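Local coordinates for protein xylosidase (Xanthomonas axonopodis pv. citri, PDB 6XN2) that probably cleaves xylose units from xylo-oligosaccharides, as a family 43 glycoside hydrolase built on a five-bladed beta-propeller, at residues Gly140-Gly145 and Tyr167-Ala172; Val110-Arg115 and Phe133-Ala138; Gln316-Phe321 and Ala340-Ala345. All coordinates share one frame; numbering follows the deposited sequence.

Overall arrangement
From the N terminus, interaction 2 comes first: Val110-Arg115, in the loop after strand 99-106, is joined to the end of strand 128-136 and closes a loop of 17 residues. The chain then turns into strand 142-149, where interaction 1 opens, to be closed 21 residues later by Tyr167-Ala172 on the way to strand 172-175. Interaction 3 closes a hairpin between strands 317-324 and 336-342. The three loops follow one another without nesting or crossing. Interactions 1 and 2 share a sheet and touch through Gln143 and Arg137, whereas interaction 3 lies on the opposite side of the chain's centre, about 28 Å from interaction 1 between centres.

Interaction 1 (Gly140-Gly145 and Tyr167-Ala172); sequences GMFQIG and YSIDPA. With XYP (beta-D-xylopyranose), chain E.
A methyl group of Ile169 lies over one face of the Phe142 ring, CG2 standing 3.6 Å from the ring centroid and only 16° off the ring normal, a clear CH-pi contact. The ring of Trp118 meets Phe142 at about 45°, and the phenol ring of Tyr167 stacks on Tyr196. The carboxylate of Asp170 is turned to the sugar. Asp170 OD1 accepts a hydrogen bond from xylose O3 at 2.8 Å and Asp170 OD2 one from xylose O2 at 2.9 Å, so two neighbouring hydroxyls are held by one carboxylate and the rotation of that group is fixed. Ile169 serves both sides at once: with CG1 lodged between the backbone N and the carbonyl carbon (chi1 54°), CG2 lies over Phe142 while CD1 reaches to 3.9 Å from xylose O2. The contact borders the sugar pocket of the family 43 five-bladed beta-propeller, where the loop leading into strand 172-175 passes strand 142-149 of the preceding sheet and brings a sugar-binding aspartate inward. Asp50, Ala119 N and Glu257 supply further hydrogen bonds to the same xylose. Between the backbones the direct link is slight, a weak hydrogen bond from Ser168 N to Phe142 O. A water reinforces it, donating to Phe142 O at 2.7 Å and accepting from Ser168 N at 3.2 Å. The carbonyl oxygens of Tyr167 and Ser168 are buried by the contact and have no hydrogen-bond partner in the model; Ile144 CG1 and CD1 lie against them. Further along, Ile144 CD1 meets Pro171 CB at 4.0 Å, the two side chains passing antiparallel, and Pro171 in turn rests on Tyr132 and Pro134 of strand 128-136.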
# COMPACT_ATOMS: atom_id res chain seq x y z
N GLY A 140 1.35 19.02 11.04
CA GLY A 140 1.74 17.68 11.42
C GLY A 140 0.74 16.57 11.14
O GLY A 140 1.05 15.40 11.34
N MET A 141 -0.43 16.90 10.65
CA MET A 141 -1.43 15.91 10.36
C MET A 141 -1.38 15.38 8.94
O MET A 141 -1.33 16.14 8.02
CB MET A 141 -2.82 16.48 10.58
CG MET A 141 -3.14 16.99 11.97
SD MET A 141 -3.05 15.74 13.23
CE MET A 141 -1.41 15.88 13.76
N PHE A 142 -1.39 14.07 8.81
CA PHE A 142 -1.48 13.41 7.50
C PHE A 142 -2.88 13.54 6.91
O PHE A 142 -3.88 13.43 7.62
CB PHE A 142 -1.13 11.92 7.59
CG PHE A 142 0.35 11.62 7.48
CD1 PHE A 142 1.05 11.94 6.33
CD2 PHE A 142 1.02 10.98 8.51
CE1 PHE A 142 2.39 11.66 6.21
CE2 PHE A 142 2.36 10.68 8.39
CZ PHE A 142 3.05 11.02 7.24
N GLN A 143 -2.95 13.64 5.61
CA GLN A 143 -4.18 13.63 4.85
C GLN A 143 -3.84 13.07 3.47
O GLN A 143 -2.73 12.89 3.12
CB GLN A 143 -4.85 14.99 4.74
CG GLN A 143 -5.84 15.31 5.83
CD GLN A 143 -6.74 16.47 5.48
OE1 GLN A 143 -6.43 17.57 5.74
NE2 GLN A 143 -7.84 16.20 4.90
N ILE A 144 -4.84 12.77 2.70
CA ILE A 144 -4.64 12.18 1.40
C ILE A 144 -5.07 13.17 0.34
O ILE A 144 -6.19 13.66 0.37
CB ILE A 144 -5.42 10.87 1.27
CG1 ILE A 144 -4.81 9.84 2.23
CG2 ILE A 144 -5.38 10.36 -0.17
CD1 ILE A 144 -5.62 8.61 2.36
N GLY A 145 -4.15 13.50 -0.56
CA GLY A 145 -4.44 14.38 -1.67
C GLY A 145 -4.50 13.61 -2.97
O GLY A 145 -4.17 12.42 -3.01
N TYR A 167 -7.86 11.30 5.97
CA TYR A 167 -6.94 11.41 7.06
C TYR A 167 -6.02 10.18 7.06
O TYR A 167 -6.17 9.37 6.15
CB TYR A 167 -7.69 11.51 8.36
CG TYR A 167 -8.73 10.48 8.57
CD1 TYR A 167 -9.99 10.66 8.11
CD2 TYR A 167 -8.47 9.36 9.26
CE1 TYR A 167 -10.95 9.74 8.30
CE2 TYR A 167 -9.44 8.44 9.47
CZ TYR A 167 -10.68 8.64 8.97
OH TYR A 167 -11.66 7.75 9.15
N SER A 168 -4.94 10.16 7.89
CA SER A 168 -4.02 9.04 7.97
C SER A 168 -3.33 8.86 6.60
O SER A 168 -3.21 9.81 5.82
CB SER A 168 -4.75 7.76 8.41
OG SER A 168 -3.84 6.75 8.82
N ILE A 169 -2.86 7.66 6.31
CA ILE A 169 -2.05 7.42 5.13
C ILE A 169 -2.40 6.23 4.26
O ILE A 169 -3.46 5.71 4.36
CB ILE A 169 -0.61 7.16 5.60
CG1 ILE A 169 -0.57 6.05 6.62
CG2 ILE A 169 -0.01 8.33 6.30
CD1 ILE A 169 0.81 5.61 7.01
N ASP A 170 -1.49 5.92 3.33
CA ASP A 170 -1.53 4.67 2.56
C ASP A 170 -2.81 4.44 1.74
O ASP A 170 -3.47 3.41 1.91
CB ASP A 170 -1.31 3.50 3.51
CG ASP A 170 0.10 3.46 4.05
OD1 ASP A 170 0.88 4.39 3.70
OD2 ASP A 170 0.44 2.52 4.80
N PRO A 171 -3.12 5.33 0.83
CA PRO A 171 -4.32 5.08 0.05
C PRO A 171 -4.18 3.95 -0.93
O PRO A 171 -3.13 3.69 -1.42
CB PRO A 171 -4.46 6.35 -0.76
CG PRO A 171 -3.09 6.83 -0.91
CD PRO A 171 -2.41 6.51 0.37
N ALA A 172 -5.27 3.25 -1.15
CA ALA A 172 -5.34 2.25 -2.21
C ALA A 172 -6.68 2.40 -2.91
O ALA A 172 -7.73 2.37 -2.26
CB ALA A 172 -5.18 0.84 -1.66
O1 XYP E . 5.07 3.58 7.75
C1 XYP E . 5.45 3.47 6.40
C2 XYP E . 4.29 3.93 5.54
C3 XYP E . 4.70 4.25 4.14
C4 XYP E . 5.93 5.13 4.14
C5 XYP E . 7.02 4.47 4.93
O2 XYP E . 3.26 2.96 5.46
O3 XYP E . 3.58 4.93 3.65
O4 XYP E . 6.40 5.29 2.83
O5 XYP E . 6.61 4.26 6.25
O HOH W 1 -3.98 12.29 10.04

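Interaction 2 (Val110-Arg115 and Phe133-Ala138); sequences VPWAQR and FPAKRA
Trp112 and Phe133 overlap in passing, their side chains running antiparallel, with CZ2 of the indole coming within 3.9 Å of CE2 of the phenyl ring. The indole takes up this place with its CG between the backbone N and the carbonyl carbon (chi1 65°). Its edge carries much of the remaining contact: Ala135 O lies near the ring plane, 3.5 Å from Trp112 CZ3, while Arg137 CG lies in the plane beside CE3. Val110 CG1 and Ala113 CB, at the two ends of a type I turn, lie over one face of the indole, offset toward its rim. Val110 meets the Phe133 ring at its edge, both methyls 3.7 Å from CZ and CG1 in the ring plane. Ala113 CB and Ala135 CB abut closely, 3.6 Å apart. Beyond this apolar patch the backbones form a classic beta bulge, Gln114 and Arg115 together facing Lys136, by which the loop after strand 99-106 is bonded to the end of strand 128-136 in the next sheet of the propeller. Lys136 O takes a bond from Gln114 N at 2.8 Å and a weak one from Arg115 N. Lys136 N answers with a bond to Arg115 O at 3.0 Å. The side chains of Arg115 and Lys136 extend together in one direction, leaving Arg115 NH2 and Lys136 NZ 3.6 Å apart. Such like charges would be expected to repel, but a water accepts from Arg115 NH2 and, weakly, from Lys136 NZ, and NZ also bonds to Gln116. A second water, in the plane of the Arg115 guanidinium, ties NE to Gln114 OE1 and Arg137 O.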
# COMPACT_ATOMS: atom_id res chain seq x y z
N VAL A 110 2.39 20.82 -4.20
CA VAL A 110 1.21 20.42 -3.38
C VAL A 110 1.05 21.50 -2.31
O VAL A 110 1.68 21.41 -1.30
CB VAL A 110 1.39 19.03 -2.76
CG1 VAL A 110 0.15 18.61 -2.01
CG2 VAL A 110 1.73 18.00 -3.82
N PRO A 111 0.19 22.50 -2.54
CA PRO A 111 0.06 23.64 -1.64
C PRO A 111 -0.33 23.31 -0.20
O PRO A 111 0.13 23.96 0.66
CB PRO A 111 -1.05 24.47 -2.28
CG PRO A 111 -1.05 24.04 -3.70
CD PRO A 111 -0.72 22.58 -3.66
N TRP A 112 -1.15 22.29 -0.02
CA TRP A 112 -1.63 21.96 1.32
C TRP A 112 -0.62 21.14 2.12
O TRP A 112 -0.74 21.03 3.34
CB TRP A 112 -2.97 21.22 1.24
CG TRP A 112 -2.90 19.86 0.59
CD1 TRP A 112 -3.14 19.57 -0.73
CD2 TRP A 112 -2.58 18.62 1.22
NE1 TRP A 112 -2.98 18.22 -0.95
CE2 TRP A 112 -2.63 17.62 0.23
CE3 TRP A 112 -2.24 18.25 2.53
CZ2 TRP A 112 -2.36 16.27 0.51
CZ3 TRP A 112 -1.97 16.92 2.81
CH2 TRP A 112 -2.03 15.95 1.80
N ALA A 113 0.37 20.57 1.44
CA ALA A 113 1.30 19.65 2.10
C ALA A 113 2.65 20.29 2.37
O ALA A 113 3.15 21.07 1.56
CB ALA A 113 1.49 18.40 1.26
N GLN A 114 3.25 19.95 3.51
CA GLN A 114 4.59 20.44 3.83
C GLN A 114 5.66 19.40 3.53
O GLN A 114 6.71 19.71 2.97
CB GLN A 114 4.68 20.87 5.30
CG GLN A 114 6.00 21.56 5.65
CD GLN A 114 6.40 21.40 7.11
OE1 GLN A 114 5.57 21.51 8.01
NE2 GLN A 114 7.68 21.13 7.34
N ARG A 115 5.40 18.15 3.91
CA ARG A 115 6.43 17.13 3.85
C ARG A 115 5.88 15.71 3.84
O ARG A 115 4.67 15.50 3.93
CB ARG A 115 7.39 17.30 5.03
CG ARG A 115 6.70 17.11 6.38
CD ARG A 115 7.55 17.58 7.54
NE ARG A 115 7.01 17.10 8.80
CZ ARG A 115 7.54 16.11 9.51
NH1 ARG A 115 8.64 15.50 9.09
NH2 ARG A 115 6.98 15.73 10.66
N PHE A 133 -2.12 10.27 -2.96
CA PHE A 133 -0.93 10.26 -2.11
C PHE A 133 -1.20 10.82 -0.72
O PHE A 133 -1.96 11.77 -0.56
CB PHE A 133 0.20 11.05 -2.77
CG PHE A 133 -0.10 12.51 -2.94
CD1 PHE A 133 -0.86 12.96 -4.00
CD2 PHE A 133 0.38 13.44 -2.03
CE1 PHE A 133 -1.15 14.30 -4.16
CE2 PHE A 133 0.09 14.80 -2.18
CZ PHE A 133 -0.66 15.22 -3.25
N PRO A 134 -0.56 10.22 0.30
CA PRO A 134 -0.61 10.78 1.65
C PRO A 134 0.54 11.76 1.87
O PRO A 134 1.68 11.50 1.48
CB PRO A 134 -0.47 9.54 2.53
CG PRO A 134 0.45 8.64 1.73
CD PRO A 134 0.21 8.96 0.25
N ALA A 135 0.23 12.89 2.48
CA ALA A 135 1.28 13.83 2.85
C ALA A 135 0.88 14.52 4.14
O ALA A 135 -0.28 14.46 4.55
CB ALA A 135 1.53 14.84 1.74
N LYS A 136 1.84 15.17 4.77
CA LYS A 136 1.64 15.79 6.06
C LYS A 136 1.48 17.31 5.92
O LYS A 136 2.30 17.96 5.26
CB LYS A 136 2.81 15.45 6.98
CG LYS A 136 2.59 15.80 8.43
CD LYS A 136 3.68 15.20 9.31
CE LYS A 136 3.33 13.79 9.75
NZ LYS A 136 4.52 13.13 10.36
N ARG A 137 0.47 17.86 6.56
CA ARG A 137 0.26 19.28 6.56
C ARG A 137 1.27 19.95 7.46
O ARG A 137 1.90 19.32 8.27
CB ARG A 137 -1.12 19.63 7.09
CG ARG A 137 -2.26 19.03 6.35
CD ARG A 137 -3.62 19.55 6.77
NE ARG A 137 -3.79 19.65 8.20
CZ ARG A 137 -4.80 19.14 8.88
NH1 ARG A 137 -5.71 18.45 8.27
NH2 ARG A 137 -4.87 19.30 10.18
N ALA A 138 1.40 21.26 7.34
CA ALA A 138 2.34 21.98 8.18
C ALA A 138 2.09 21.72 9.66
O ALA A 138 3.03 21.72 10.46
CB ALA A 138 2.29 23.46 7.89
O HOH W 2 4.84 18.91 9.33
O HOH W 3 7.33 13.38 11.92

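Interaction 3 (Gln316-Phe321 and Ala340-Ala345); sequences QQWYLF and APLAHA
Trp318 and His344 both turn CG anti to their own carbonyl carbons (chi1 -76° for the tryptophan), and this brings the imidazole edge-on over the indole face. The five-membered ring of Trp318 and the ring of His344 have centroids 4.5 Å apart and planes at 73°, with His344 CE1 above the indole. His262 and His264 enlarge the aromatic group: His344 NE2 is hydrogen-bonded to His262 NE2, and the imidazole stacks on His264. Gln317 starts extended, CG opposite the backbone N, then bends at chi2 (65°), and the bend carries its amide toward the neighbouring strand, within bonding distance of Trp318 O. Gln317 NE2 thereby donates to Trp318 O at 2.8 Å, on a lone pair and within the amide plane, while CG lies over a face of the Tyr319 ring. Trp318 O is gripped a second time, by Leu342 N at 2.8 Å from above the carbonyl plane, so one oxygen satisfies two donors approaching differently. Strands 317-324 and 336-342 form the antiparallel hairpin of a propeller sheet whose other edge is strand 310-314. Leu320 and Ala340 make the hydrogen-bonded pair, with Leu320 N to Ala340 O at 2.8 Å and Ala340 N to Leu320 O at 2.9 Å. Next to it, Pro341 occupies a non-hydrogen-bonded position opposite Tyr319, where its lack of an N-H costs no bond across the pair. Pro341 CB lies 3.7 Å from Gln317 NE2. On the face shared with Trp318 and Leu320, Leu342 straddles both neighbours, CD2 against Trp318 CB and CD1 against Leu320 CB. A water accepts from Trp318 N at 2.8 Å and donates to Leu342 O, bridging the two backbones.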
# COMPACT_ATOMS: atom_id res chain seq x y z
N GLN A 316 -0.66 -13.28 -18.12
CA GLN A 316 -0.82 -14.64 -17.60
C GLN A 316 -0.44 -14.85 -16.15
O GLN A 316 -0.40 -15.97 -15.69
CB GLN A 316 -0.01 -15.60 -18.45
CG GLN A 316 -0.51 -15.66 -19.89
CD GLN A 316 0.34 -16.49 -20.82
OE1 GLN A 316 1.24 -16.01 -21.45
NE2 GLN A 316 0.02 -17.74 -20.92
N GLN A 317 -0.24 -13.79 -15.40
CA GLN A 317 0.33 -13.96 -14.07
C GLN A 317 -0.11 -12.90 -13.06
O GLN A 317 -0.08 -11.71 -13.36
CB GLN A 317 1.85 -13.96 -14.16
CG GLN A 317 2.57 -14.20 -12.85
CD GLN A 317 2.30 -15.58 -12.31
OE1 GLN A 317 2.55 -16.58 -12.99
NE2 GLN A 317 1.79 -15.65 -11.09
N TRP A 318 -0.53 -13.34 -11.87
CA TRP A 318 -0.66 -12.43 -10.73
C TRP A 318 0.72 -12.20 -10.13
O TRP A 318 1.52 -13.13 -10.02
CB TRP A 318 -1.59 -12.98 -9.64
CG TRP A 318 -3.04 -12.90 -9.93
CD1 TRP A 318 -3.82 -13.90 -10.44
CD2 TRP A 318 -3.91 -11.79 -9.69
NE1 TRP A 318 -5.11 -13.47 -10.54
CE2 TRP A 318 -5.20 -12.18 -10.09
CE3 TRP A 318 -3.72 -10.50 -9.17
CZ2 TRP A 318 -6.30 -11.33 -10.00
CZ3 TRP A 318 -4.81 -9.66 -9.09
CH2 TRP A 318 -6.09 -10.07 -9.49
N TYR A 319 0.96 -11.01 -9.66
CA TYR A 319 2.20 -10.74 -9.01
C TYR A 319 2.03 -10.05 -7.69
O TYR A 319 1.10 -9.34 -7.51
CB TYR A 319 3.05 -9.81 -9.85
CG TYR A 319 3.49 -10.33 -11.15
CD1 TYR A 319 4.64 -11.05 -11.28
CD2 TYR A 319 2.77 -10.07 -12.27
CE1 TYR A 319 5.05 -11.51 -12.49
CE2 TYR A 319 3.16 -10.53 -13.49
CZ TYR A 319 4.30 -11.26 -13.59
OH TYR A 319 4.67 -11.70 -14.80
N LEU A 320 2.92 -10.35 -6.78
CA LEU A 320 3.08 -9.60 -5.54
C LEU A 320 4.20 -8.59 -5.75
O LEU A 320 5.32 -8.97 -6.12
CB LEU A 320 3.40 -10.53 -4.36
CG LEU A 320 3.72 -9.77 -3.06
CD1 LEU A 320 2.46 -9.13 -2.54
CD2 LEU A 320 4.38 -10.64 -1.99
N PHE A 321 3.90 -7.32 -5.56
CA PHE A 321 4.93 -6.29 -5.54
C PHE A 321 5.18 -5.91 -4.10
O PHE A 321 4.24 -5.70 -3.34
CB PHE A 321 4.51 -5.07 -6.36
CG PHE A 321 4.45 -5.33 -7.83
CD1 PHE A 321 3.38 -6.02 -8.37
CD2 PHE A 321 5.46 -4.89 -8.66
CE1 PHE A 321 3.31 -6.26 -9.74
CE2 PHE A 321 5.40 -5.13 -10.03
CZ PHE A 321 4.32 -5.82 -10.56
N ALA A 340 7.29 -10.64 -7.37
CA ALA A 340 7.31 -12.09 -7.36
C ALA A 340 5.98 -12.68 -7.82
O ALA A 340 4.96 -12.14 -7.58
CB ALA A 340 7.63 -12.59 -5.98
N PRO A 341 6.05 -13.84 -8.51
CA PRO A 341 4.80 -14.44 -8.97
C PRO A 341 3.92 -14.93 -7.83
O PRO A 341 4.40 -15.56 -6.95
CB PRO A 341 5.27 -15.61 -9.79
CG PRO A 341 6.65 -15.87 -9.33
CD PRO A 341 7.23 -14.59 -8.93
N LEU A 342 2.64 -14.63 -7.89
CA LEU A 342 1.71 -15.01 -6.86
C LEU A 342 0.66 -15.92 -7.41
O LEU A 342 0.21 -15.77 -8.51
CB LEU A 342 1.07 -13.78 -6.24
CG LEU A 342 -0.04 -13.88 -5.22
CD1 LEU A 342 -0.03 -12.71 -4.30
CD2 LEU A 342 -1.38 -13.94 -5.89
N ALA A 343 0.27 -16.88 -6.60
CA ALA A 343 -0.70 -17.85 -6.97
C ALA A 343 -1.90 -18.00 -6.07
O ALA A 343 -1.75 -18.11 -4.89
CB ALA A 343 -0.02 -19.18 -7.03
N HIS A 344 -3.07 -18.07 -6.67
CA HIS A 344 -4.27 -18.36 -5.95
C HIS A 344 -4.49 -19.82 -6.16
O HIS A 344 -4.40 -20.30 -7.26
CB HIS A 344 -5.47 -17.67 -6.54
CG HIS A 344 -5.45 -16.20 -6.39
ND1 HIS A 344 -4.89 -15.38 -7.32
CD2 HIS A 344 -5.92 -15.41 -5.41
CE1 HIS A 344 -5.03 -14.13 -6.94
NE2 HIS A 344 -5.63 -14.13 -5.78
N ALA A 345 -4.82 -20.54 -5.12
CA ALA A 345 -5.08 -21.93 -5.28
C ALA A 345 -6.53 -22.14 -5.67
O ALA A 345 -7.31 -21.24 -5.64
CB ALA A 345 -4.79 -22.66 -4.00
O HOH W 4 -1.25 -15.96 -11.09